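PDB 6XN2: xylosidase, which probably hydrolyses beta-1,4-linked xylo-oligosaccharides, as a glycoside hydrolase of family 43 that binds xylose units in its active-site pocket. Local coordinates for residues 101-112 with 153-162; 264-272 with 282-292. All blocks are in the same frame, centred on the assembly; numbering follows the deposited sequence.

Contact 1 of 2, residues 101-112 with 153-162; sequences LGQVLHVRDVPW and EGPFVAEPQP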
loop_
_atom_site.group_PDB
_atom_site.type_symbol
_atom_site.label_atom_id
_atom_site.label_comp_id
_atom_site.label_asym_id
_atom_site.label_seq_id
_atom_site.Cartn_x
_atom_site.Cartn_y
_atom_site.Cartn_z
ATOM N N LEU A 101 3.588 12.497 14.749
ATOM C CA LEU A 101 2.978 13.818 14.672
ATOM C C LEU A 101 1.536 13.793 15.177
ATOM O O LEU A 101 0.833 14.801 15.123
ATOM C CB LEU A 101 3.040 14.358 13.242
ATOM C CG LEU A 101 4.469 14.587 12.738
ATOM C CD1 LEU A 101 4.480 15.219 11.356
ATOM C CD2 LEU A 101 5.232 15.444 13.725
ATOM N N GLY A 102 1.099 12.668 15.691
ATOM C CA GLY A 102 -0.219 12.563 16.252
ATOM C C GLY A 102 -1.342 12.068 15.381
ATOM O O GLY A 102 -1.148 11.817 14.261
ATOM N N GLN A 103 -2.518 11.955 15.972
ATOM C CA GLN A 103 -3.701 11.476 15.230
ATOM C C GLN A 103 -4.199 12.589 14.323
ATOM O O GLN A 103 -4.317 13.702 14.779
ATOM C CB GLN A 103 -4.793 11.056 16.192
ATOM C CG GLN A 103 -5.885 10.280 15.508
ATOM C CD GLN A 103 -6.976 9.995 16.493
ATOM O OE1 GLN A 103 -6.881 9.079 17.284
ATOM N NE2 GLN A 103 -8.014 10.799 16.448
ATOM N N VAL A 104 -4.487 12.251 13.079
ATOM C CA VAL A 104 -4.919 13.263 12.139
ATOM C C VAL A 104 -6.287 13.092 11.529
ATOM O O VAL A 104 -6.745 13.967 10.877
ATOM C CB VAL A 104 -3.903 13.473 11.011
ATOM C CG1 VAL A 104 -2.555 13.793 11.554
ATOM C CG2 VAL A 104 -3.832 12.289 10.099
ATOM N N LEU A 105 -6.900 11.953 11.763
ATOM C CA LEU A 105 -8.207 11.650 11.250
ATOM C C LEU A 105 -8.761 10.475 11.997
ATOM O O LEU A 105 -8.064 9.533 12.243
ATOM C CB LEU A 105 -8.172 11.319 9.758
ATOM C CG LEU A 105 -9.491 10.985 9.087
ATOM C CD1 LEU A 105 -10.470 12.119 9.197
ATOM C CD2 LEU A 105 -9.333 10.564 7.653
ATOM N N HIS A 106 -10.032 10.576 12.352
ATOM C CA HIS A 106 -10.734 9.488 13.064
ATOM C C HIS A 106 -11.992 9.172 12.273
ATOM O O HIS A 106 -12.555 10.076 11.717
ATOM C CB HIS A 106 -11.033 9.880 14.511
ATOM C CG HIS A 106 -11.444 8.738 15.368
ATOM N ND1 HIS A 106 -12.706 8.235 15.376
ATOM C CD2 HIS A 106 -10.765 8.011 16.265
ATOM C CE1 HIS A 106 -12.775 7.229 16.200
ATOM N NE2 HIS A 106 -11.613 7.080 16.755
ATOM N N VAL A 107 -12.449 7.924 12.330
ATOM C CA VAL A 107 -13.650 7.436 11.595
ATOM C C VAL A 107 -14.924 8.153 12.045
ATOM O O VAL A 107 -15.824 8.268 11.258
ATOM C CB VAL A 107 -13.782 5.914 11.708
ATOM C CG1 VAL A 107 -14.151 5.490 13.108
ATOM C CG2 VAL A 107 -14.746 5.361 10.679
ATOM N N ARG A 108 -14.977 8.664 13.270
ATOM C CA ARG A 108 -16.120 9.455 13.763
ATOM C C ARG A 108 -16.319 10.743 12.937
ATOM O O ARG A 108 -17.434 11.214 12.904
ATOM C CB ARG A 108 -15.925 9.721 15.254
ATOM C CG ARG A 108 -15.018 10.896 15.561
ATOM C CD ARG A 108 -15.033 11.287 17.012
ATOM N NE ARG A 108 -14.621 10.187 17.850
ATOM C CZ ARG A 108 -13.424 10.106 18.350
ATOM N NH1 ARG A 108 -13.070 9.077 19.089
ATOM N NH2 ARG A 108 -12.573 11.067 18.087
ATOM N N ASP A 109 -15.278 11.302 12.319
ATOM C CA ASP A 109 -15.362 12.518 11.479
ATOM C C ASP A 109 -15.492 12.151 10.001
ATOM O O ASP A 109 -15.426 13.036 9.187
ATOM C CB ASP A 109 -14.200 13.447 11.782
ATOM C CG ASP A 109 -14.255 13.938 13.210
ATOM O OD1 ASP A 109 -15.326 14.290 13.639
ATOM O OD2 ASP A 109 -13.236 13.927 13.857
ATOM N N VAL A 110 -15.639 10.867 9.705
ATOM C CA VAL A 110 -15.891 10.395 8.317
ATOM C C VAL A 110 -17.351 9.946 8.282
ATOM O O VAL A 110 -17.622 8.826 8.624
ATOM C CB VAL A 110 -14.937 9.266 7.910
ATOM C CG1 VAL A 110 -15.164 8.865 6.472
ATOM C CG2 VAL A 110 -13.498 9.670 8.124
ATOM N N PRO A 111 -18.283 10.812 7.857
ATOM C CA PRO A 111 -19.703 10.520 7.909
ATOM C C PRO A 111 -20.157 9.284 7.137
ATOM O O PRO A 111 -21.037 8.639 7.580
ATOM C CB PRO A 111 -20.341 11.754 7.281
ATOM C CG PRO A 111 -19.319 12.816 7.443
ATOM C CD PRO A 111 -18.003 12.106 7.276
ATOM N N TRP A 112 -19.518 9.006 6.015
ATOM C CA TRP A 112 -19.944 7.884 5.186
ATOM C C TRP A 112 -19.407 6.542 5.685
ATOM O O TRP A 112 -19.895 5.490 5.284
ATOM C CB TRP A 112 -19.518 8.102 3.724
ATOM C CG TRP A 112 -18.030 8.118 3.499
ATOM C CD1 TRP A 112 -17.216 9.216 3.465
ATOM C CD2 TRP A 112 -17.181 6.985 3.267
ATOM N NE1 TRP A 112 -15.914 8.836 3.231
ATOM C CE2 TRP A 112 -15.867 7.472 3.110
ATOM C CE3 TRP A 112 -17.405 5.604 3.184
ATOM C CZ2 TRP A 112 -14.782 6.627 2.872
ATOM C CZ3 TRP A 112 -16.325 4.766 2.951
ATOM C CH2 TRP A 112 -15.034 5.279 2.799
ATOM N N GLU A 153 1.122 17.150 7.909
ATOM C CA GLU A 153 0.788 16.536 9.169
ATOM C C GLU A 153 -0.654 16.773 9.531
ATOM O O GLU A 153 -1.099 16.390 10.555
ATOM C CB GLU A 153 1.665 17.070 10.277
ATOM C CG GLU A 153 1.519 18.534 10.499
ATOM C CD GLU A 153 2.597 19.331 9.838
ATOM O OE1 GLU A 153 2.868 19.178 8.652
ATOM O OE2 GLU A 153 3.166 20.152 10.519
ATOM N N GLY A 154 -1.375 17.452 8.685
ATOM C CA GLY A 154 -2.730 17.695 8.936
ATOM C C GLY A 154 -3.028 18.776 9.928
ATOM O O GLY A 154 -2.252 19.670 10.108
ATOM N N PRO A 155 -4.191 18.710 10.547
ATOM C CA PRO A 155 -5.254 17.707 10.530
ATOM C C PRO A 155 -6.064 17.743 9.242
ATOM O O PRO A 155 -6.026 18.707 8.558
ATOM C CB PRO A 155 -6.106 18.138 11.677
ATOM C CG PRO A 155 -6.008 19.605 11.617
ATOM C CD PRO A 155 -4.594 19.885 11.313
ATOM N N PHE A 156 -6.675 16.641 8.903
ATOM C CA PHE A 156 -7.390 16.533 7.674
ATOM C C PHE A 156 -8.863 16.510 7.918
ATOM O O PHE A 156 -9.315 15.880 8.822
ATOM C CB PHE A 156 -6.969 15.263 6.943
ATOM C CG PHE A 156 -5.514 15.194 6.641
ATOM C CD1 PHE A 156 -4.636 14.654 7.535
ATOM C CD2 PHE A 156 -5.019 15.686 5.479
ATOM C CE1 PHE A 156 -3.305 14.611 7.267
ATOM C CE2 PHE A 156 -3.695 15.649 5.209
ATOM C CZ PHE A 156 -2.831 15.112 6.099
ATOM N N VAL A 157 -9.600 17.234 7.097
ATOM C CA VAL A 157 -11.019 17.259 7.182
ATOM C C VAL A 157 -11.519 16.339 6.099
ATOM O O VAL A 157 -11.334 16.604 4.962
ATOM C CB VAL A 157 -11.545 18.668 6.969
ATOM C CG1 VAL A 157 -13.025 18.682 7.050
ATOM C CG2 VAL A 157 -10.957 19.580 8.002
ATOM N N ALA A 158 -12.159 15.257 6.509
ATOM C CA ALA A 158 -12.639 14.248 5.553
ATOM C C ALA A 158 -13.861 14.756 4.802
ATOM O O ALA A 158 -14.641 15.448 5.373
ATOM C CB ALA A 158 -12.959 12.975 6.274
ATOM N N GLU A 159 -13.982 14.352 3.547
ATOM C CA GLU A 159 -15.143 14.656 2.760
ATOM C C GLU A 159 -16.303 13.823 3.288
ATOM O O GLU A 159 -16.122 12.745 3.762
ATOM C CB GLU A 159 -14.910 14.339 1.300
ATOM C CG GLU A 159 -13.901 15.229 0.623
ATOM C CD GLU A 159 -14.394 16.642 0.412
ATOM O OE1 GLU A 159 -15.558 16.805 0.112
ATOM O OE2 GLU A 159 -13.601 17.585 0.542
ATOM N N PRO A 160 -17.515 14.355 3.198
ATOM C CA PRO A 160 -18.718 13.694 3.660
ATOM C C PRO A 160 -19.036 12.395 2.947
ATOM O O PRO A 160 -19.623 11.555 3.532
ATOM C CB PRO A 160 -19.792 14.709 3.348
ATOM C CG PRO A 160 -19.207 15.600 2.359
ATOM C CD PRO A 160 -17.799 15.698 2.707
ATOM N N GLN A 161 -18.668 12.283 1.687
ATOM C CA GLN A 161 -18.918 11.077 0.893
ATOM C C GLN A 161 -17.603 10.511 0.365
ATOM O O GLN A 161 -16.614 11.247 0.271
ATOM C CB GLN A 161 -19.864 11.390 -0.269
ATOM C CG GLN A 161 -21.291 11.651 0.151
ATOM C CD GLN A 161 -22.064 12.477 -0.864
ATOM O OE1 GLN A 161 -21.790 12.444 -2.073
ATOM N NE2 GLN A 161 -23.037 13.232 -0.373
ATOM N N PRO A 162 -17.588 9.248 -0.017
ATOM C CA PRO A 162 -16.381 8.675 -0.575
ATOM C C PRO A 162 -16.151 9.078 -2.021
ATOM O O PRO A 162 -17.000 9.639 -2.645
ATOM C CB PRO A 162 -16.637 7.178 -0.481
ATOM C CG PRO A 162 -18.075 7.048 -0.562
ATOM C CD PRO A 162 -18.633 8.245 0.144
HETATM O O HOH W 1 -9.445 15.518 11.568
HETATM O O HOH W 2 -13.972 11.069 3.280
#

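Contact 2 of 2, residues 264-272 with 282-292; sequences HAGRYYLSY and YATSDSPYGPF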
loop_
_atom_site.group_PDB
_atom_site.type_symbol
_atom_site.label_atom_id
_atom_site.label_comp_id
_atom_site.label_asym_id
_atom_site.label_seq_id
_atom_site.Cartn_x
_atom_site.Cartn_y
_atom_site.Cartn_z
ATOM N N HIS A 264 11.226 5.407 -12.017
ATOM C CA HIS A 264 12.645 5.325 -11.990
ATOM C C HIS A 264 13.140 4.978 -13.354
ATOM O O HIS A 264 12.589 4.128 -13.998
ATOM C CB HIS A 264 13.089 4.258 -11.020
ATOM C CG HIS A 264 14.543 3.985 -11.073
ATOM N ND1 HIS A 264 15.467 4.842 -10.546
ATOM C CD2 HIS A 264 15.234 2.985 -11.642
ATOM C CE1 HIS A 264 16.667 4.360 -10.750
ATOM N NE2 HIS A 264 16.554 3.235 -11.416
ATOM N N ALA A 265 14.167 5.680 -13.801
ATOM C CA ALA A 265 14.789 5.430 -15.070
ATOM C C ALA A 265 13.859 5.343 -16.253
ATOM O O ALA A 265 14.033 4.514 -17.099
ATOM C CB ALA A 265 15.644 4.189 -14.990
ATOM N N GLY A 266 12.884 6.217 -16.314
ATOM C CA GLY A 266 11.975 6.250 -17.423
ATOM C C GLY A 266 10.971 5.145 -17.508
ATOM O O GLY A 266 10.388 4.959 -18.520
ATOM N N ARG A 267 10.823 4.409 -16.426
ATOM C CA ARG A 267 9.842 3.316 -16.417
ATOM C C ARG A 267 8.993 3.433 -15.163
ATOM O O ARG A 267 9.393 4.102 -14.230
ATOM C CB ARG A 267 10.572 1.979 -16.429
ATOM C CG ARG A 267 10.904 1.497 -17.827
ATOM C CD ARG A 267 10.416 0.087 -18.029
ATOM N NE ARG A 267 10.388 -0.099 -19.460
ATOM C CZ ARG A 267 9.705 -1.034 -20.088
ATOM N NH1 ARG A 267 8.989 -1.917 -19.415
ATOM N NH2 ARG A 267 9.761 -1.097 -21.403
ATOM N N TYR A 268 7.809 2.853 -15.230
ATOM C CA TYR A 268 6.923 2.776 -14.078
ATOM C C TYR A 268 7.077 1.416 -13.426
ATOM O O TYR A 268 7.076 0.397 -14.111
ATOM C CB TYR A 268 5.470 3.011 -14.490
ATOM C CG TYR A 268 5.227 4.412 -15.004
ATOM C CD1 TYR A 268 5.403 4.720 -16.346
ATOM C CD2 TYR A 268 4.834 5.430 -14.141
ATOM C CE1 TYR A 268 5.194 6.011 -16.818
ATOM C CE2 TYR A 268 4.614 6.721 -14.606
ATOM C CZ TYR A 268 4.795 7.001 -15.945
ATOM O OH TYR A 268 4.582 8.284 -16.403
ATOM N N TYR A 269 7.221 1.408 -12.107
ATOM C CA TYR A 269 7.347 0.174 -11.348
ATOM C C TYR A 269 6.090 -0.042 -10.526
ATOM O O TYR A 269 5.817 0.728 -9.611
ATOM C CB TYR A 269 8.563 0.218 -10.412
ATOM C CG TYR A 269 9.918 0.175 -11.083
ATOM C CD1 TYR A 269 10.401 1.267 -11.795
ATOM C CD2 TYR A 269 10.734 -0.945 -10.968
ATOM C CE1 TYR A 269 11.648 1.233 -12.402
ATOM C CE2 TYR A 269 11.982 -0.987 -11.567
ATOM C CZ TYR A 269 12.434 0.101 -12.283
ATOM O OH TYR A 269 13.674 0.065 -12.883
ATOM N N LEU A 270 5.313 -1.061 -10.871
ATOM C CA LEU A 270 4.166 -1.454 -10.065
ATOM C C LEU A 270 4.589 -2.553 -9.109
ATOM O O LEU A 270 5.058 -3.595 -9.548
ATOM C CB LEU A 270 3.015 -1.951 -10.947
ATOM C CG LEU A 270 1.878 -2.629 -10.184
ATOM C CD1 LEU A 270 1.151 -1.581 -9.350
ATOM C CD2 LEU A 270 0.926 -3.328 -11.138
ATOM N N SER A 271 4.430 -2.329 -7.808
ATOM C CA SER A 271 4.728 -3.369 -6.829
ATOM C C SER A 271 3.498 -3.616 -5.958
ATOM O O SER A 271 2.639 -2.743 -5.823
ATOM C CB SER A 271 5.960 -3.002 -5.985
ATOM O OG SER A 271 5.893 -1.677 -5.468
ATOM N N TYR A 272 3.397 -4.821 -5.431
ATOM C CA TYR A 272 2.236 -5.253 -4.720
ATOM C C TYR A 272 2.417 -6.514 -3.903
ATOM O O TYR A 272 3.337 -7.222 -4.082
ATOM C CB TYR A 272 1.170 -5.591 -5.758
ATOM C CG TYR A 272 1.620 -6.574 -6.792
ATOM C CD1 TYR A 272 1.471 -7.922 -6.599
ATOM C CD2 TYR A 272 2.190 -6.164 -7.936
ATOM C CE1 TYR A 272 1.881 -8.821 -7.515
ATOM C CE2 TYR A 272 2.607 -7.056 -8.869
ATOM C CZ TYR A 272 2.446 -8.397 -8.651
ATOM O OH TYR A 272 2.852 -9.278 -9.569
ATOM N N TYR A 282 7.079 -7.131 -8.047
ATOM C CA TYR A 282 6.993 -5.927 -8.848
ATOM C C TYR A 282 6.992 -6.248 -10.333
ATOM O O TYR A 282 7.413 -7.326 -10.765
ATOM C CB TYR A 282 8.125 -4.942 -8.499
ATOM C CG TYR A 282 9.487 -5.293 -9.058
ATOM C CD1 TYR A 282 10.228 -6.344 -8.526
ATOM C CD2 TYR A 282 10.044 -4.557 -10.095
ATOM C CE1 TYR A 282 11.476 -6.664 -9.028
ATOM C CE2 TYR A 282 11.290 -4.870 -10.605
ATOM C CZ TYR A 282 12.003 -5.920 -10.066
ATOM O OH TYR A 282 13.245 -6.244 -10.570
ATOM N N ALA A 283 6.468 -5.294 -11.092
ATOM C CA ALA A 283 6.365 -5.375 -12.541
ATOM C C ALA A 283 6.632 -3.991 -13.117
ATOM O O ALA A 283 6.491 -2.990 -12.417
ATOM C CB ALA A 283 4.993 -5.876 -12.959
ATOM N N THR A 284 7.018 -3.949 -14.384
ATOM C CA THR A 284 7.350 -2.644 -14.990
ATOM C C THR A 284 6.561 -2.342 -16.264
ATOM O O THR A 284 6.138 -3.250 -16.897
ATOM C CB THR A 284 8.843 -2.505 -15.250
ATOM O OG1 THR A 284 9.204 -3.621 -16.041
ATOM C CG2 THR A 284 9.658 -2.519 -13.985
ATOM N N SER A 285 6.415 -1.057 -16.565
ATOM C CA SER A 285 5.721 -0.562 -17.770
ATOM C C SER A 285 6.290 0.787 -18.211
ATOM O O SER A 285 7.011 1.395 -17.466
ATOM C CB SER A 285 4.279 -0.426 -17.528
ATOM O OG SER A 285 3.629 -0.061 -18.719
ATOM N N ASP A 286 5.971 1.197 -19.426
ATOM C CA ASP A 286 6.420 2.523 -19.898
ATOM C C ASP A 286 5.237 3.466 -19.708
ATOM O O ASP A 286 5.365 4.619 -20.043
ATOM C CB ASP A 286 6.966 2.470 -21.324
ATOM C CG ASP A 286 5.944 2.010 -22.341
ATOM O OD1 ASP A 286 4.850 1.665 -21.929
ATOM O OD2 ASP A 286 6.257 1.998 -23.533
ATOM N N SER A 287 4.142 2.944 -19.163
ATOM C CA SER A 287 2.938 3.735 -18.924
ATOM C C SER A 287 2.385 3.528 -17.515
ATOM O O SER A 287 2.427 2.411 -16.995
ATOM C CB SER A 287 1.855 3.380 -19.944
ATOM O OG SER A 287 0.609 3.943 -19.562
ATOM N N PRO A 288 1.839 4.598 -16.902
ATOM C CA PRO A 288 1.190 4.456 -15.592
ATOM C C PRO A 288 -0.009 3.515 -15.648
ATOM O O PRO A 288 -0.386 2.941 -14.623
ATOM C CB PRO A 288 0.746 5.881 -15.257
ATOM C CG PRO A 288 0.679 6.581 -16.571
ATOM C CD PRO A 288 1.755 5.981 -17.411
ATOM N N TYR A 289 -0.585 3.356 -16.818
ATOM C CA TYR A 289 -1.707 2.478 -17.004
ATOM C C TYR A 289 -1.330 1.037 -17.293
ATOM O O TYR A 289 -2.166 0.192 -17.340
ATOM C CB TYR A 289 -2.556 2.972 -18.157
ATOM C CG TYR A 289 -3.276 4.255 -17.907
ATOM C CD1 TYR A 289 -4.446 4.285 -17.237
ATOM C CD2 TYR A 289 -2.775 5.433 -18.362
ATOM C CE1 TYR A 289 -5.102 5.454 -17.014
ATOM C CE2 TYR A 289 -3.423 6.601 -18.140
ATOM C CZ TYR A 289 -4.589 6.607 -17.472
ATOM O OH TYR A 289 -5.234 7.787 -17.247
ATOM N N GLY A 290 -0.063 0.765 -17.467
ATOM C CA GLY A 290 0.378 -0.564 -17.852
ATOM C C GLY A 290 0.157 -0.790 -19.337
ATOM O O GLY A 290 -0.006 0.182 -20.084
ATOM N N PRO A 291 0.141 -2.062 -19.777
ATOM C CA PRO A 291 0.332 -3.262 -18.945
ATOM C C PRO A 291 1.739 -3.380 -18.366
ATOM O O PRO A 291 2.710 -2.953 -18.999
ATOM C CB PRO A 291 0.046 -4.419 -19.917
ATOM C CG PRO A 291 0.278 -3.859 -21.259
ATOM C CD PRO A 291 -0.136 -2.409 -21.180
ATOM N N PHE A 292 1.821 -3.942 -17.162
ATOM C CA PHE A 292 3.079 -4.128 -16.452
ATOM C C PHE A 292 3.595 -5.548 -16.607
ATOM O O PHE A 292 2.872 -6.504 -16.337
ATOM C CB PHE A 292 2.908 -3.815 -14.962
ATOM C CG PHE A 292 2.697 -2.360 -14.665
ATOM C CD1 PHE A 292 1.430 -1.804 -14.725
ATOM C CD2 PHE A 292 3.770 -1.546 -14.323
ATOM C CE1 PHE A 292 1.240 -0.454 -14.455
ATOM C CE2 PHE A 292 3.586 -0.205 -14.057
ATOM C CZ PHE A 292 2.322 0.342 -14.120
#

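Contact 1 of 2, residues 101-112 with 153-162
The ring of Pro-162 lies over one face of the Trp-112 indole, joining the ends of residues 101-112 and 153-162. Pro-162 CD sits 3.6 Å from the centroid of the five-membered ring of Trp-112, 21° off its normal, a CH-pi contact, while CB sits above the middle of the indole. Val-110 CG1, from the same segment as the indole, lies over the opposite face, off centre and near the NE1 side. With chi1 at 65°, CG of Trp-112 stands between the backbone N and the carbonyl carbon, and the pyrrole edge is turned to Glu-159 O and Pro-160 O of residues 153-162. Pro-160 O lies near the ring plane, 3.4 Å from Trp-112 CD1. A water accepts from Trp-112 NE1 at 3.0 Å and donates to Glu-159 O, fixing the indole edge to the backbone.

Ala-158 fills the middle, its CB 3.8 Å from Val-110 CG2 and in touch with Leu-105 CD1 as well. Further along, Val-104 and Phe-156 run side by side and point the same way; Val-104 CG2 meets the ring at its edge, 3.6 Å from Phe-156 CD1, and Gly-154 CA packs over one ring face. Their backbones share one weak but nearly straight hydrogen bond, Phe-156 N to Val-104 O at 3.3 Å, and a second water donates to both Val-104 O and Phe-156 O.

Strands 99-106 and 157-158 are outermost members of two successive four-stranded antiparallel sheets, consistent with adjacent blades of the five-bladed beta-propeller of family 43. Leu-105 and Phe-156 both also touch Ala-147 of strand 142-149, Val-110 packs on Phe-133 of strand 128-136, and Val-104 leans on Val-88 of strand 85-91.

Contact 2 of 2, residues 264-272 with 282-292
Tyr-268 extends from strand 267-272 so that its ring lies against the turn that follows strand 282-285. Its CB is 3.7 Å from Ser-285 O and 3.8 Å from Phe-292 CE2. Because CG is anti to the carbonyl carbon (chi1 -65°), the ring passes beside Ser-287: CG neighbours Ser-287 C and Pro-288 N, and Tyr-268 CD1 lies 3.4 Å from Ser-287 C. CD2 and CE2 are near Pro-288 CA and CB. CE1 has Asp-286 O near the ring plane, and Pro-288 CD lies over the face, 3.8 Å from the ring centroid of Tyr-268 in a CH-pi contact, close to CZ and OH. At the tip, OH is hydrogen-bonded to Asp-176.

The backbones form an antiparallel beta hairpin within the run of strands 257-264, 267-273, 280-285 and 292-299, consistent with a propeller blade of family 43. Tyr-268 pairs with Ser-285, and Leu-270 with Ala-283, as hydrogen-bonded pairs. Leu-270 N to Ala-283 O and Ala-283 N to Leu-270 O are both 2.7 Å.

On the sheet face that carries Tyr-269, Thr-284 CG2 sits over the Tyr-269 ring, 3.8 Å from its centroid, while Tyr-282 CD2 meets its edge. On the other face Phe-292 is held between Ser-285 CB and Leu-270 CB, the latter 3.6 Å from the Phe-292 ring centroid. Ser-285 OG accepts from Ser-287 N in an ST turn.

How the contacts relate
After helix 29-36, the chain runs through the sheet that ends in strand 99-106, then builds strands 121-125, 128-136 and 142-149 before residues 153-162 return to close contact 1 across a 40-residue loop. That closure joins two successive sheets. Only afterwards does contact 2 open: residues 282-292 come back on 264-272 after nine intervening residues, a local closure within one sheet, leading on into strand 292-299. The two loops are in series, neither nesting nor crossing. The centres of contact 1 and contact 2 lie about 31 Å apart, on opposite sides of the chain's centre. The nearest atoms of contact 1 and contact 2 are about 19 Å apart.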